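Local coordinates for protein NS6 protease (Murine norovirus 1, PDB 4ASH) that acts as a trypsin-like cysteine protease of the calicivirus family, probably cutting the viral polyprotein into its mature proteins, at residues Arg10-Gly15 and His25-Ala30; Phe20-His25 and Trp153-Val158; His32-Lys37 and Leu58-Thr63; Val115-Thr120 and Gly175-Glu180. The protein carries 1 engineered substitution. All coordinates share one frame; numbering follows the deposited sequence.

Contact 1. Residues Arg10-Gly15 and His25-Ala30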
loop_
_atom_site.group_PDB
_atom_site.type_symbol
_atom_site.label_atom_id
_atom_site.label_comp_id
_atom_site.label_asym_id
_atom_site.label_seq_id
_atom_site.Cartn_x
_atom_site.Cartn_y
_atom_site.Cartn_z
ATOM N N ARG A 10 2.632 12.370 1.574
ATOM C CA ARG A 10 1.698 11.574 0.768
ATOM C C ARG A 10 0.987 10.505 1.590
ATOM O O ARG A 10 -0.012 9.931 1.136
ATOM C CB ARG A 10 2.428 10.841 -0.370
ATOM C CG ARG A 10 3.058 11.696 -1.459
ATOM C CD ARG A 10 3.737 10.771 -2.464
ATOM N NE ARG A 10 4.521 11.509 -3.443
ATOM C CZ ARG A 10 4.229 11.591 -4.734
ATOM N NH1 ARG A 10 3.180 10.941 -5.238
ATOM N NH2 ARG A 10 5.010 12.304 -5.527
ATOM N N VAL A 11 1.522 10.209 2.779
ATOM C CA VAL A 11 0.958 9.183 3.646
ATOM C C VAL A 11 0.060 9.889 4.654
ATOM O O VAL A 11 0.525 10.743 5.418
ATOM C CB VAL A 11 2.060 8.381 4.374
ATOM C CG1 VAL A 11 1.447 7.267 5.222
ATOM C CG2 VAL A 11 3.045 7.777 3.363
ATOM N N VAL A 12 -1.234 9.586 4.601
ATOM C CA VAL A 12 -2.215 10.231 5.487
ATOM C C VAL A 12 -3.153 9.226 6.135
ATOM O O VAL A 12 -3.367 8.129 5.611
ATOM C CB VAL A 12 -3.056 11.315 4.754
ATOM C CG1 VAL A 12 -2.152 12.422 4.204
ATOM C CG2 VAL A 12 -3.893 10.699 3.625
ATOM N N GLN A 13 -3.722 9.588 7.285
ATOM C CA GLN A 13 -4.686 8.703 7.926
ATOM C C GLN A 13 -5.926 8.549 7.054
ATOM O O GLN A 13 -6.302 9.456 6.299
ATOM C CB GLN A 13 -5.033 9.208 9.336
ATOM C CG GLN A 13 -3.878 8.972 10.270
ATOM C CD GLN A 13 -4.224 9.147 11.744
ATOM O OE1 GLN A 13 -4.896 8.301 12.348
ATOM N NE2 GLN A 13 -3.724 10.216 12.332
ATOM N N PHE A 14 -6.536 7.379 7.123
ATOM C CA PHE A 14 -7.696 7.080 6.302
ATOM C C PHE A 14 -8.450 5.926 6.932
ATOM O O PHE A 14 -7.907 4.836 7.081
ATOM C CB PHE A 14 -7.247 6.704 4.882
ATOM C CG PHE A 14 -8.351 6.730 3.874
ATOM C CD1 PHE A 14 -8.957 7.932 3.530
ATOM C CD2 PHE A 14 -8.796 5.561 3.269
ATOM C CE1 PHE A 14 -9.979 7.960 2.597
ATOM C CE2 PHE A 14 -9.820 5.585 2.334
ATOM C CZ PHE A 14 -10.412 6.791 1.998
ATOM N N GLY A 15 -9.704 6.162 7.303
ATOM C CA GLY A 15 -10.483 5.132 7.960
ATOM C C GLY A 15 -9.761 4.686 9.213
ATOM O O GLY A 15 -9.349 5.514 10.029
ATOM N N HIS A 25 -4.196 12.867 -8.199
ATOM C CA HIS A 25 -5.507 12.320 -8.544
ATOM C C HIS A 25 -5.758 10.932 -7.953
ATOM O O HIS A 25 -6.898 10.488 -7.910
ATOM C CB HIS A 25 -5.646 12.187 -10.078
ATOM C CG HIS A 25 -5.609 13.494 -10.816
ATOM N ND1 HIS A 25 -6.747 14.116 -11.284
ATOM C CD2 HIS A 25 -4.571 14.280 -11.189
ATOM C CE1 HIS A 25 -6.414 15.240 -11.897
ATOM N NE2 HIS A 25 -5.098 15.362 -11.859
ATOM N N VAL A 26 -4.703 10.236 -7.531
ATOM C CA VAL A 26 -4.835 8.813 -7.209
ATOM C C VAL A 26 -4.399 8.530 -5.786
ATOM O O VAL A 26 -3.277 8.849 -5.393
ATOM C CB VAL A 26 -4.028 7.905 -8.182
ATOM C CG1 VAL A 26 -4.080 6.456 -7.716
ATOM C CG2 VAL A 26 -4.576 8.004 -9.597
ATOM N N PHE A 27 -5.307 7.927 -5.025
ATOM C CA PHE A 27 -5.085 7.609 -3.613
ATOM C C PHE A 27 -5.329 6.123 -3.419
ATOM O O PHE A 27 -6.393 5.608 -3.794
ATOM C CB PHE A 27 -6.045 8.439 -2.757
ATOM C CG PHE A 27 -5.848 8.269 -1.272
ATOM C CD1 PHE A 27 -4.805 8.911 -0.620
ATOM C CD2 PHE A 27 -6.719 7.487 -0.534
ATOM C CE1 PHE A 27 -4.629 8.771 0.745
ATOM C CE2 PHE A 27 -6.545 7.340 0.843
ATOM C CZ PHE A 27 -5.501 7.985 1.475
ATOM N N ILE A 28 -4.341 5.425 -2.859
ATOM C CA ILE A 28 -4.458 3.988 -2.644
ATOM C C ILE A 28 -4.453 3.652 -1.148
ATOM O O ILE A 28 -3.847 4.365 -0.342
ATOM C CB ILE A 28 -3.352 3.188 -3.376
ATOM C CG1 ILE A 28 -1.950 3.495 -2.812
ATOM C CG2 ILE A 28 -3.450 3.434 -4.885
ATOM C CD1 ILE A 28 -0.828 2.633 -3.469
ATOM N N THR A 29 -5.133 2.566 -0.788
ATOM C CA THR A 29 -5.226 2.169 0.617
ATOM C C THR A 29 -5.564 0.677 0.692
ATOM O O THR A 29 -5.755 0.016 -0.327
ATOM C CB THR A 29 -6.301 3.009 1.372
ATOM O OG1 THR A 29 -6.268 2.712 2.781
ATOM C CG2 THR A 29 -7.687 2.712 0.843
ATOM N N ALA A 30 -5.644 0.159 1.911
ATOM C CA ALA A 30 -6.106 -1.194 2.154
ATOM C C ALA A 30 -7.628 -1.172 2.233
ATOM O O ALA A 30 -8.204 -0.401 2.993
ATOM C CB ALA A 30 -5.517 -1.716 3.458
#
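F14 and F27 carry this contact as a T-shaped aromatic pair, in which F27 presents its edge to one face of F14. The ring centroids are 4.9 Å apart and the planes meet at 66°. CE2 of F27 stands 3.5 Å above the plane of the F14 ring, over its centre, so a single C-H corner points into the pi cloud. With CG set opposite the backbone N in F27 (chi1 -176°), the ring is carried out from strand 26-30 to reach that face.

A second apolar touch flanks the first. V12 sends CG2 to CE1 of F27, 3.5 Å away, and approaches this ring obliquely.

Strands 11-14 and 26-30 are not sheet neighbours. Strand 17-21 runs between them in the five-stranded antiparallel sheet that belongs to the first beta-barrel of the trypsin-like fold. Their short axes stay 9.3 Å apart and are inclined by 56°, a divergence that fits a strongly coiled sheet, and direct contact between the two segments is made by side chains.

T29 adds a mixed contact. Its OG1 lies 3.8 Å from CD2 of F14, while its methyl CG2 is 3.9 Å from CE2 of the same ring. The hydroxyl finds its hydrogen-bond partner in W18 O, on the intervening strand. Beyond the pair, W21 and F42 also meet the F27 ring, continuing the aromatic core.

Contact 2. Residues Phe20-His25 and Trp153-Val158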
loop_
_atom_site.group_PDB
_atom_site.type_symbol
_atom_site.label_atom_id
_atom_site.label_comp_id
_atom_site.label_asym_id
_atom_site.label_seq_id
_atom_site.Cartn_x
_atom_site.Cartn_y
_atom_site.Cartn_z
ATOM N N PHE A 20 -2.114 6.432 0.627
ATOM C CA PHE A 20 -0.966 7.041 -0.037
ATOM C C PHE A 20 -1.389 7.693 -1.335
ATOM O O PHE A 20 -2.062 7.061 -2.167
ATOM C CB PHE A 20 0.075 5.961 -0.345
ATOM C CG PHE A 20 1.346 6.484 -0.965
ATOM C CD1 PHE A 20 2.249 7.219 -0.213
ATOM C CD2 PHE A 20 1.645 6.234 -2.302
ATOM C CE1 PHE A 20 3.424 7.683 -0.763
ATOM C CE2 PHE A 20 2.819 6.701 -2.860
ATOM C CZ PHE A 20 3.709 7.420 -2.103
ATOM N N TRP A 21 -1.000 8.955 -1.515
ATOM C CA TRP A 21 -1.208 9.632 -2.795
ATOM C C TRP A 21 -0.166 9.239 -3.818
ATOM O O TRP A 21 0.988 9.657 -3.736
ATOM C CB TRP A 21 -1.185 11.158 -2.608
ATOM C CG TRP A 21 -2.349 11.650 -1.835
ATOM C CD1 TRP A 21 -2.376 11.955 -0.501
ATOM C CD2 TRP A 21 -3.679 11.855 -2.320
ATOM N NE1 TRP A 21 -3.641 12.355 -0.134
ATOM C CE2 TRP A 21 -4.463 12.296 -1.231
ATOM C CE3 TRP A 21 -4.290 11.698 -3.570
ATOM C CZ2 TRP A 21 -5.823 12.590 -1.353
ATOM C CZ3 TRP A 21 -5.641 11.990 -3.691
ATOM C CH2 TRP A 21 -6.394 12.425 -2.593
ATOM N N VAL A 22 -0.576 8.418 -4.782
ATOM C CA VAL A 22 0.300 8.046 -5.889
ATOM C C VAL A 22 0.500 9.255 -6.804
ATOM O O VAL A 22 1.566 9.436 -7.397
ATOM C CB VAL A 22 -0.299 6.883 -6.688
ATOM C CG1 VAL A 22 0.611 6.500 -7.874
ATOM C CG2 VAL A 22 -0.479 5.685 -5.778
ATOM N N SER A 23 -0.533 10.083 -6.906
ATOM C CA SER A 23 -0.464 11.314 -7.682
ATOM C C SER A 23 -1.449 12.268 -7.070
ATOM O O SER A 23 -2.100 11.935 -6.092
ATOM C CB SER A 23 -0.879 11.066 -9.130
ATOM O OG SER A 23 -2.271 10.778 -9.213
ATOM N N GLY A 24 -1.593 13.451 -7.647
ATOM C CA GLY A 24 -2.596 14.363 -7.144
ATOM C C GLY A 24 -4.018 13.861 -7.320
ATOM O O GLY A 24 -4.943 14.393 -6.679
ATOM N N HIS A 25 -4.196 12.867 -8.199
ATOM C CA HIS A 25 -5.507 12.320 -8.544
ATOM C C HIS A 25 -5.758 10.932 -7.953
ATOM O O HIS A 25 -6.898 10.488 -7.910
ATOM C CB HIS A 25 -5.646 12.187 -10.078
ATOM C CG HIS A 25 -5.609 13.494 -10.816
ATOM N ND1 HIS A 25 -6.747 14.116 -11.284
ATOM C CD2 HIS A 25 -4.571 14.280 -11.189
ATOM C CE1 HIS A 25 -6.414 15.240 -11.897
ATOM N NE2 HIS A 25 -5.098 15.362 -11.859
ATOM N N TRP A 153 11.852 6.506 -7.387
ATOM C CA TRP A 153 11.050 5.798 -6.387
ATOM C C TRP A 153 9.671 5.403 -6.911
ATOM O O TRP A 153 8.952 6.222 -7.485
ATOM C CB TRP A 153 10.932 6.625 -5.108
ATOM C CG TRP A 153 12.227 6.722 -4.368
ATOM C CD1 TRP A 153 13.221 7.634 -4.573
ATOM C CD2 TRP A 153 12.678 5.863 -3.312
ATOM N NE1 TRP A 153 14.261 7.400 -3.704
ATOM C CE2 TRP A 153 13.953 6.321 -2.922
ATOM C CE3 TRP A 153 12.127 4.757 -2.660
ATOM C CZ2 TRP A 153 14.685 5.706 -1.906
ATOM C CZ3 TRP A 153 12.856 4.148 -1.652
ATOM C CH2 TRP A 153 14.122 4.624 -1.285
ATOM N N VAL A 154 9.313 4.135 -6.725
ATOM C CA VAL A 154 8.050 3.621 -7.235
ATOM C C VAL A 154 7.311 2.951 -6.089
ATOM O O VAL A 154 7.928 2.522 -5.118
ATOM C CB VAL A 154 8.250 2.630 -8.402
ATOM C CG1 VAL A 154 9.185 3.224 -9.437
ATOM C CG2 VAL A 154 8.797 1.337 -7.902
ATOM N N VAL A 155 5.986 2.929 -6.163
ATOM C CA VAL A 155 5.202 2.298 -5.106
ATOM C C VAL A 155 4.680 0.963 -5.630
ATOM O O VAL A 155 4.292 0.849 -6.797
ATOM C CB VAL A 155 4.098 3.236 -4.532
ATOM C CG1 VAL A 155 3.187 3.786 -5.614
ATOM C CG2 VAL A 155 3.292 2.542 -3.452
ATOM N N ILE A 156 4.723 -0.061 -4.782
ATOM C CA ILE A 156 4.394 -1.409 -5.244
ATOM C C ILE A 156 3.168 -2.042 -4.605
ATOM O O ILE A 156 2.689 -3.091 -5.058
ATOM C CB ILE A 156 5.589 -2.362 -5.098
ATOM C CG1 ILE A 156 5.933 -2.579 -3.622
ATOM C CG2 ILE A 156 6.775 -1.838 -5.888
ATOM C CD1 ILE A 156 6.953 -3.700 -3.405
ATOM N N GLY A 157 2.651 -1.417 -3.556
ATOM C CA GLY A 157 1.519 -1.983 -2.854
ATOM C C GLY A 157 1.309 -1.287 -1.525
ATOM O O GLY A 157 2.017 -0.330 -1.201
ATOM N N VAL A 158 0.340 -1.774 -0.756
ATOM C CA VAL A 158 0.060 -1.213 0.557
ATOM C C VAL A 158 0.086 -2.285 1.643
ATOM O O VAL A 158 -0.272 -3.443 1.413
ATOM C CB VAL A 158 -1.298 -0.466 0.592
ATOM C CG1 VAL A 158 -1.290 0.735 -0.370
ATOM C CG2 VAL A 158 -2.458 -1.380 0.276
#
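F20 and V22 meet segment 153-158 of strand 152-162 at V155, the one residue of that segment to come within van der Waals range of them. Before it, W153 and V154 pack on strand 144-149, against K148 and Y147.

V155 then points across the gap. Its CG1 sits between the backbone N and the carbonyl carbon (chi1 54°), and from there this one methyl serves two partners: CE2 of F20 lies 4.0 Å from V155 CG1, and CG2 of V22 is 4.1 Å from the same atom. The F20 and V155 side chains run past each other in opposite senses, the methyl approaching the ring obliquely.

I156 follows with a psi of only -11°, a departure from extended geometry. After this irregularity V158 again turns its CB toward 20-25, three residues beyond V155, where a regular strand would have turned it to the other face, yet its CG1 comes no closer than 5.4 Å to F20 CB. I28, from strand 26-30, touches F20, V22, V155 and V158 and completes the cluster.

Strand 17-21 belongs to the first sheet and strand 152-162 to the second, so the contact lies where the two beta-barrels of the trypsin-like fold face each other. Purely aliphatic and aromatic carbon meets here, which implies that shape and exclusion of water, not directional bonding, hold the barrels together at this point.

Contact 3. Residues His32-Lys37 and Leu58-Thr63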
loop_
_atom_site.group_PDB
_atom_site.type_symbol
_atom_site.label_atom_id
_atom_site.label_comp_id
_atom_site.label_asym_id
_atom_site.label_seq_id
_atom_site.Cartn_x
_atom_site.Cartn_y
_atom_site.Cartn_z
ATOM N N HIS A 32 -9.682 -3.024 3.726
ATOM C CA HIS A 32 -10.235 -3.305 5.048
ATOM C C HIS A 32 -10.174 -2.144 6.039
ATOM O O HIS A 32 -10.806 -2.223 7.092
ATOM C CB HIS A 32 -9.640 -4.581 5.662
ATOM C CG HIS A 32 -8.270 -4.412 6.234
ATOM N ND1 HIS A 32 -7.118 -4.609 5.500
ATOM C CD2 HIS A 32 -7.862 -4.108 7.491
ATOM C CE1 HIS A 32 -6.065 -4.415 6.272
ATOM N NE2 HIS A 32 -6.489 -4.116 7.491
ATOM N N VAL A 33 -9.436 -1.079 5.719
ATOM C CA VAL A 33 -9.378 0.067 6.626
ATOM C C VAL A 33 -10.246 1.223 6.141
ATOM O O VAL A 33 -10.535 2.148 6.896
ATOM C CB VAL A 33 -7.935 0.594 6.874
ATOM C CG1 VAL A 33 -7.001 -0.524 7.325
ATOM C CG2 VAL A 33 -7.388 1.318 5.643
ATOM N N ALA A 34 -10.680 1.162 4.886
ATOM C CA ALA A 34 -11.328 2.315 4.277
ATOM C C ALA A 34 -12.683 2.632 4.896
ATOM O O ALA A 34 -13.377 1.739 5.377
ATOM C CB ALA A 34 -11.473 2.105 2.781
ATOM N N PRO A 35 -13.062 3.916 4.872
ATOM C CA PRO A 35 -14.421 4.300 5.259
ATOM C C PRO A 35 -15.409 3.579 4.355
ATOM O O PRO A 35 -15.034 3.178 3.249
ATOM C CB PRO A 35 -14.459 5.800 4.966
ATOM C CG PRO A 35 -13.041 6.245 5.015
ATOM C CD PRO A 35 -12.247 5.076 4.479
ATOM N N PRO A 36 -16.657 3.423 4.811
ATOM C CA PRO A 36 -17.671 2.714 4.032
ATOM C C PRO A 36 -17.866 3.367 2.670
ATOM O O PRO A 36 -17.790 4.593 2.544
ATOM C CB PRO A 36 -18.937 2.870 4.878
ATOM C CG PRO A 36 -18.435 3.102 6.265
ATOM C CD PRO A 36 -17.187 3.910 6.096
ATOM N N LYS A 37 -18.095 2.543 1.657
ATOM C CA LYS A 37 -18.375 3.047 0.324
ATOM C C LYS A 37 -19.498 4.076 0.406
ATOM O O LYS A 37 -20.445 3.916 1.178
ATOM C CB LYS A 37 -18.751 1.893 -0.606
ATOM C CG LYS A 37 -18.838 2.271 -2.069
ATOM C CD LYS A 37 -18.697 1.040 -2.952
ATOM C CE LYS A 37 -19.414 1.225 -4.277
ATOM N NZ LYS A 37 -20.891 1.333 -4.089
ATOM N N LEU A 58 -7.334 -1.044 -2.573
ATOM C CA LEU A 58 -8.379 -0.109 -2.964
ATOM C C LEU A 58 -7.781 1.164 -3.570
ATOM O O LEU A 58 -6.854 1.748 -3.008
ATOM C CB LEU A 58 -9.233 0.225 -1.736
ATOM C CG LEU A 58 -10.541 0.968 -1.957
ATOM C CD1 LEU A 58 -11.483 0.129 -2.805
ATOM C CD2 LEU A 58 -11.169 1.283 -0.607
ATOM N N LYS A 59 -8.303 1.588 -4.720
ATOM C CA LYS A 59 -7.797 2.777 -5.390
ATOM C C LYS A 59 -8.925 3.756 -5.669
ATOM O O LYS A 59 -9.963 3.382 -6.217
ATOM C CB LYS A 59 -7.088 2.399 -6.698
ATOM C CG LYS A 59 -6.600 3.589 -7.528
ATOM C CD LYS A 59 -5.608 3.146 -8.592
ATOM C CE LYS A 59 -6.251 2.232 -9.632
ATOM N NZ LYS A 59 -7.309 2.929 -10.416
ATOM N N TYR A 60 -8.703 5.007 -5.289
ATOM C CA TYR A 60 -9.625 6.098 -5.577
ATOM C C TYR A 60 -9.021 6.979 -6.643
ATOM O O TYR A 60 -7.848 7.343 -6.550
ATOM C CB TYR A 60 -9.821 6.961 -4.330
ATOM C CG TYR A 60 -10.477 6.260 -3.176
ATOM C CD1 TYR A 60 -9.740 5.438 -2.336
ATOM C CD2 TYR A 60 -11.815 6.459 -2.894
ATOM C CE1 TYR A 60 -10.334 4.802 -1.254
ATOM C CE2 TYR A 60 -12.418 5.828 -1.813
ATOM C CZ TYR A 60 -11.670 5.001 -1.000
ATOM O OH TYR A 60 -12.255 4.385 0.091
ATOM N N TYR A 61 -9.816 7.313 -7.655
ATOM C CA TYR A 61 -9.384 8.258 -8.672
ATOM C C TYR A 61 -10.279 9.498 -8.673
ATOM O O TYR A 61 -11.500 9.397 -8.821
ATOM C CB TYR A 61 -9.371 7.607 -10.064
ATOM C CG TYR A 61 -9.172 8.640 -11.158
ATOM C CD1 TYR A 61 -7.909 9.153 -11.434
ATOM C CD2 TYR A 61 -10.252 9.149 -11.862
ATOM C CE1 TYR A 61 -7.723 10.130 -12.408
ATOM C CE2 TYR A 61 -10.077 10.123 -12.840
ATOM C CZ TYR A 61 -8.813 10.607 -13.108
ATOM O OH TYR A 61 -8.639 11.563 -14.084
ATOM N N PHE A 62 -9.658 10.662 -8.517
ATOM C CA PHE A 62 -10.375 11.929 -8.455
ATOM C C PHE A 62 -10.217 12.665 -9.776
ATOM O O PHE A 62 -9.100 12.932 -10.210
ATOM C CB PHE A 62 -9.834 12.787 -7.302
ATOM C CG PHE A 62 -10.045 12.177 -5.944
ATOM C CD1 PHE A 62 -9.156 11.232 -5.452
ATOM C CD2 PHE A 62 -11.133 12.547 -5.159
ATOM C CE1 PHE A 62 -9.338 10.656 -4.202
ATOM C CE2 PHE A 62 -11.325 11.975 -3.916
ATOM C CZ PHE A 62 -10.431 11.024 -3.441
ATOM N N THR A 63 -11.341 12.986 -10.409
ATOM C CA THR A 63 -11.332 13.713 -11.677
ATOM C C THR A 63 -10.528 15.009 -11.584
ATOM O O THR A 63 -9.743 15.342 -12.484
ATOM C CB THR A 63 -12.762 14.037 -12.125
ATOM O OG1 THR A 63 -13.523 12.823 -12.184
ATOM C CG2 THR A 63 -12.743 14.680 -13.501
HETATM O O HOH W 1 -14.539 4.704 0.845
#
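A34 turns its CB toward strand 57-62 and is met there by two side chains, L58 and Y60, which stand two residues apart on the same face of that strand. L58 approaches with one methyl: CD2 lies 3.5 Å from A34 CB, tighter than carbon atoms usually pack. Y60 comes with the far end of its ring, placing OH 3.6 Å from A34 CB. Since CG of Y60 is set opposite the carbonyl carbon (chi1 -64°), the ring is directed outward from the strand and the hydroxyl gets as far as the loop.

The loop 32-37 leaves strand 26-30 and folds back over the first barrel of this trypsin-like protease, close to the expected active site. At its start H32 hydrogen-bonds through ND1 to D56, a pairing consistent with the His-Asp couple of chymotrypsin-like enzymes. F14, on strand 11-14, touches both A34 and P35.

P35 adds a looser touch, with its CD 4.4 Å from Y60 OH. Its carbonyl is reached through water: a water molecule donates to P35 O over 2.9 Å. The same water lies at the edge of the Y60 ring, in its plane, but only 2.4 Å from Y60 OH, so short that the details of this second link are doubtful.

Contact 4. Residues Val115-Thr120 and Gly175-Glu180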
loop_
_atom_site.group_PDB
_atom_site.type_symbol
_atom_site.label_atom_id
_atom_site.label_comp_id
_atom_site.label_asym_id
_atom_site.label_seq_id
_atom_site.Cartn_x
_atom_site.Cartn_y
_atom_site.Cartn_z
ATOM N N VAL A 115 -9.357 -13.265 0.817
ATOM C CA VAL A 115 -8.253 -13.673 -0.046
ATOM C C VAL A 115 -7.606 -12.426 -0.649
ATOM O O VAL A 115 -8.265 -11.630 -1.320
ATOM C CB VAL A 115 -8.717 -14.641 -1.160
ATOM C CG1 VAL A 115 -7.618 -14.828 -2.197
ATOM C CG2 VAL A 115 -9.141 -15.981 -0.566
ATOM N N VAL A 116 -6.316 -12.254 -0.383
ATOM C CA VAL A 116 -5.588 -11.044 -0.739
ATOM C C VAL A 116 -4.601 -11.337 -1.863
ATOM O O VAL A 116 -3.704 -12.140 -1.700
ATOM C CB VAL A 116 -4.772 -10.523 0.456
ATOM C CG1 VAL A 116 -3.956 -9.285 0.066
ATOM C CG2 VAL A 116 -5.681 -10.235 1.648
ATOM N N HIS A 117 -4.739 -10.666 -2.996
ATOM C CA HIS A 117 -3.697 -10.754 -4.003
ATOM C C HIS A 117 -2.603 -9.815 -3.555
ATOM O O HIS A 117 -2.837 -8.625 -3.367
ATOM C CB HIS A 117 -4.225 -10.330 -5.370
ATOM C CG HIS A 117 -5.493 -11.017 -5.756
ATOM N ND1 HIS A 117 -5.536 -12.350 -6.095
ATOM C CD2 HIS A 117 -6.765 -10.562 -5.836
ATOM C CE1 HIS A 117 -6.781 -12.687 -6.384
ATOM N NE2 HIS A 117 -7.547 -11.621 -6.233
ATOM N N GLY A 118 -1.407 -10.338 -3.343
ATOM C CA GLY A 118 -0.355 -9.481 -2.837
ATOM C C GLY A 118 1.018 -10.091 -2.940
ATOM O O GLY A 118 1.236 -11.049 -3.683
ATOM N N GLN A 119 1.950 -9.525 -2.187
ATOM C CA GLN A 119 3.317 -9.991 -2.205
ATOM C C GLN A 119 3.778 -10.162 -0.779
ATOM O O GLN A 119 3.556 -9.290 0.064
ATOM C CB GLN A 119 4.223 -9.007 -2.947
ATOM C CG GLN A 119 5.574 -9.607 -3.323
ATOM C CD GLN A 119 6.308 -8.811 -4.381
ATOM O OE1 GLN A 119 5.792 -7.820 -4.909
ATOM N NE2 GLN A 119 7.521 -9.247 -4.709
ATOM N N THR A 120 4.413 -11.291 -0.496
ATOM C CA THR A 120 4.950 -11.501 0.841
ATOM C C THR A 120 6.221 -10.681 0.998
ATOM O O THR A 120 6.815 -10.238 0.014
ATOM C CB THR A 120 5.296 -12.986 1.086
ATOM O OG1 THR A 120 6.318 -13.379 0.171
ATOM C CG2 THR A 120 4.071 -13.856 0.880
ATOM N N GLY A 175 -3.122 -5.751 -8.994
ATOM C CA GLY A 175 -3.519 -6.618 -10.093
ATOM C C GLY A 175 -3.822 -8.050 -9.691
ATOM O O GLY A 175 -3.566 -8.466 -8.550
ATOM N N GLU A 176 -4.402 -8.792 -10.627
ATOM C CA GLU A 176 -4.489 -10.234 -10.494
ATOM C C GLU A 176 -3.487 -10.846 -11.447
ATOM O O GLU A 176 -3.285 -10.351 -12.558
ATOM C CB GLU A 176 -5.906 -10.739 -10.781
ATOM C CG GLU A 176 -6.869 -10.455 -9.660
ATOM C CD GLU A 176 -8.132 -11.285 -9.729
ATOM O OE1 GLU A 176 -8.077 -12.484 -9.378
ATOM O OE2 GLU A 176 -9.178 -10.731 -10.133
ATOM N N PRO A 177 -2.861 -11.941 -11.010
ATOM C CA PRO A 177 -1.676 -12.587 -11.583
ATOM C C PRO A 177 -1.906 -13.204 -12.946
ATOM O O PRO A 177 -2.945 -13.820 -13.184
ATOM C CB PRO A 177 -1.369 -13.705 -10.574
ATOM C CG PRO A 177 -2.681 -13.990 -9.940
ATOM C CD PRO A 177 -3.324 -12.639 -9.802
ATOM N N THR A 178 -0.934 -13.009 -13.833
ATOM C CA THR A 178 -0.859 -13.736 -15.093
ATOM C C THR A 178 0.378 -14.632 -15.048
ATOM O O THR A 178 0.293 -15.828 -14.726
ATOM C CB THR A 178 -0.755 -12.784 -16.304
ATOM O OG1 THR A 178 0.046 -11.643 -15.962
ATOM C CG2 THR A 178 -2.138 -12.315 -16.738
ATOM N N LEU A 179 1.531 -14.043 -15.351
ATOM C CA LEU A 179 2.788 -14.777 -15.313
ATOM C C LEU A 179 3.038 -15.322 -13.910
ATOM O O LEU A 179 3.729 -16.322 -13.744
ATOM C CB LEU A 179 3.964 -13.895 -15.742
ATOM C CG LEU A 179 3.928 -13.199 -17.109
ATOM C CD1 LEU A 179 5.261 -12.515 -17.386
ATOM C CD2 LEU A 179 3.589 -14.167 -18.229
ATOM N N GLU A 180 2.479 -14.653 -12.903
ATOM C CA GLU A 180 2.690 -15.049 -11.509
ATOM C C GLU A 180 1.536 -15.868 -10.928
ATOM O O GLU A 180 1.401 -15.968 -9.711
ATOM C CB GLU A 180 2.958 -13.817 -10.635
ATOM C CG GLU A 180 4.299 -13.151 -10.907
ATOM C CD GLU A 180 5.468 -14.090 -10.667
ATOM O OE1 GLU A 180 5.557 -14.656 -9.555
ATOM O OE2 GLU A 180 6.289 -14.270 -11.592
#
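Strand 114-123 of the second beta-barrel meets the chain that leaves strand 168-172 for the C terminus, and the point of meeting is H117, over which E176 is laid. The backbone of H117 is still hydrogen-bonded to T173 of the departing chain, so the side chain encounters this chain just after the sheet pairing has ended.

E176 crosses the imidazole from one face. Its CG lies 3.8 Å from the centroid of the H117 ring and 16° off the ring normal, a CH-pi contact displaced toward the rim. Beyond CG the chain is extended (chi2 -163°), which carries the carboxylate to the CE1-NE2 side of the ring, with the two planes 30° apart. OE1 of E176 is 3.3 Å from H117 CE1 and equally 3.3 Å from H117 NE2, yet it stands above the ring plane, and the poor angle excludes a hydrogen bond to the nitrogen. The proximity would probably still favour a protonated imidazole.

Two looser touches accompany it: G175 O is 3.7 Å from H117 CB, and P177 CD is 4.3 Å from H117 ND1. G175 itself is tied down by a hydrogen bond from its N to N77 OD1.

Such a surface contact, in which a chain emerging from a barrel strand lies against a side chain of the neighbouring strand, here joins the C-terminal extension to the second barrel of a trypsin-like fold.

From the N terminus, contact 1 closes a short loop by bringing 25-30 back against 10-15 across the first sheet. Contact 2 opens within that loop, at 20-25, and crosses it; the two share H25. Contact 3 opens and closes within the long span of contact 2, and joins the first sheet to the loop after strand 26-30. At 115-120 contact 4 begins before contact 2 has ended at 153-158, so these two cross, contact 4 finishing at 175-180. Contacts 1 and 3 organise the first barrel, contact 2 ties it to the second, and contact 4, about 21 Å from contact 1 between centres, fastens the chain after strand 168-172 to strand 114-123 of the second barrel.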